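Local coordinates for protein aspartate Carbamoyltransferase Regulatory Chain (Moritella profunda, PDB 2BE7) that binds zinc as the regulatory chain of aspartate carbamoyltransferase and probably relays allosteric signals from nucleotide effectors to the catalytic chains, at residues Q72-A77 and H94-P99. Sequence-based numbering, arbitrary orientation.
Sequences QLALLA and HSLTLP
Ala74 CB presses onto the extended segment 94-99, lying 3.9 Å from Leu96 CB, with the carbonyl oxygen of Thr97 close by and Pro99 CD more loosely placed. The backbones lie close here, the CA atoms of Ala74 and Leu98 5.7 Å apart. Leu96 reaches further in. With CG anti to its carbonyl carbon (chi1 -46°), its CD1 packs against the backbone of the turn, 3.7 Å from Ala74 N and equally close to Ala77 O, while also touching Leu73 CB. Residues 72-76 have helical backbone angles, and Leu73 O accepts a bond from Ala77 N. Segment 94-99 runs from strand 89-94, outermost within this chain in the five-stranded sheet of the allosteric domain, towards strand 101-102 of the zinc domain, so it is the linker between the two domains of the regulatory chain, lying here against the allosteric side. Further along, Leu98 CD1 meets Leu75 CG at 3.9 Å, the two side chains crossing at about a right angle; Ile126 of the zinc domain touches both. At the last step Gln72, bent at chi2 (-72°), brings NE2 within 3.4 Å of Pro99 CG. Its amide is fixed by the zinc-domain side: NE2 bonds to Glu101 O and OE1 to Glu103 N, tying the turn to the backbone just beyond the linker.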
# COMPACT_ATOMS: atom_id res chain seq x y z
N GLN D 72 6.07 -48.96 -10.62
CA GLN D 72 6.33 -47.53 -10.37
C GLN D 72 7.62 -47.06 -11.06
O GLN D 72 7.71 -45.91 -11.50
CB GLN D 72 6.41 -47.24 -8.88
CG GLN D 72 5.07 -47.32 -8.16
CD GLN D 72 4.16 -46.14 -8.49
OE1 GLN D 72 3.92 -45.28 -7.64
NE2 GLN D 72 3.67 -46.10 -9.71
N LEU D 73 8.58 -47.97 -11.17
CA LEU D 73 9.87 -47.71 -11.80
C LEU D 73 9.77 -47.47 -13.30
O LEU D 73 10.68 -46.90 -13.90
CB LEU D 73 10.82 -48.88 -11.55
CG LEU D 73 11.02 -49.39 -10.12
CD1 LEU D 73 12.00 -50.56 -10.09
CD2 LEU D 73 11.49 -48.27 -9.20
N ALA D 74 8.68 -47.93 -13.91
CA ALA D 74 8.48 -47.89 -15.36
C ALA D 74 8.65 -46.52 -16.02
O ALA D 74 8.78 -46.42 -17.24
CB ALA D 74 7.11 -48.47 -15.71
N LEU D 75 8.61 -45.45 -15.22
CA LEU D 75 8.73 -44.10 -15.76
C LEU D 75 10.18 -43.59 -15.79
O LEU D 75 10.54 -42.78 -16.64
CB LEU D 75 7.82 -43.15 -14.97
CG LEU D 75 6.36 -43.25 -15.44
CD1 LEU D 75 5.39 -43.04 -14.29
CD2 LEU D 75 6.08 -42.25 -16.58
N LEU D 76 11.01 -44.08 -14.87
CA LEU D 76 12.44 -43.76 -14.87
C LEU D 76 13.25 -44.69 -15.78
O LEU D 76 14.36 -44.34 -16.20
CB LEU D 76 13.00 -43.82 -13.45
CG LEU D 76 12.51 -42.74 -12.49
CD1 LEU D 76 12.97 -43.08 -11.09
CD2 LEU D 76 13.00 -41.35 -12.91
N ALA D 77 12.69 -45.87 -16.07
CA ALA D 77 13.35 -46.89 -16.88
C ALA D 77 12.33 -47.92 -17.36
O ALA D 77 12.28 -49.03 -16.84
CB ALA D 77 14.43 -47.57 -16.07
N HIS D 94 9.40 -60.44 -13.68
CA HIS D 94 8.41 -59.38 -13.92
C HIS D 94 9.02 -58.28 -14.79
O HIS D 94 10.05 -57.70 -14.45
CB HIS D 94 7.92 -58.77 -12.60
CG HIS D 94 7.16 -59.72 -11.73
N SER D 95 8.39 -58.02 -15.94
CA SER D 95 8.71 -56.84 -16.75
C SER D 95 7.76 -55.73 -16.34
O SER D 95 6.84 -55.95 -15.54
CB SER D 95 8.57 -57.14 -18.24
OG SER D 95 9.68 -57.90 -18.69
N LEU D 96 7.99 -54.53 -16.87
CA LEU D 96 7.21 -53.36 -16.47
C LEU D 96 6.24 -52.90 -17.55
O LEU D 96 6.58 -52.84 -18.73
CB LEU D 96 8.15 -52.21 -16.12
CG LEU D 96 9.34 -52.54 -15.22
CD1 LEU D 96 10.10 -51.26 -14.88
CD2 LEU D 96 8.89 -53.26 -13.95
N THR D 97 5.02 -52.59 -17.12
CA THR D 97 4.10 -51.75 -17.88
C THR D 97 3.85 -50.50 -17.05
O THR D 97 3.99 -50.52 -15.83
CB THR D 97 2.72 -52.42 -18.14
OG1 THR D 97 2.90 -53.80 -18.48
CG2 THR D 97 1.98 -51.71 -19.28
N LEU D 98 3.48 -49.43 -17.73
CA LEU D 98 3.09 -48.19 -17.07
C LEU D 98 1.96 -48.47 -16.08
O LEU D 98 1.01 -49.17 -16.43
CB LEU D 98 2.65 -47.16 -18.12
CG LEU D 98 3.26 -45.76 -18.06
CD1 LEU D 98 4.78 -45.78 -17.96
CD2 LEU D 98 2.83 -44.96 -19.28
N PRO D 99 2.06 -47.96 -14.83
CA PRO D 99 0.98 -48.17 -13.87
C PRO D 99 -0.13 -47.16 -14.12
O PRO D 99 -0.03 -46.33 -15.02
CB PRO D 99 1.65 -47.90 -12.53
CG PRO D 99 2.69 -46.90 -12.83
CD PRO D 99 3.15 -47.15 -14.25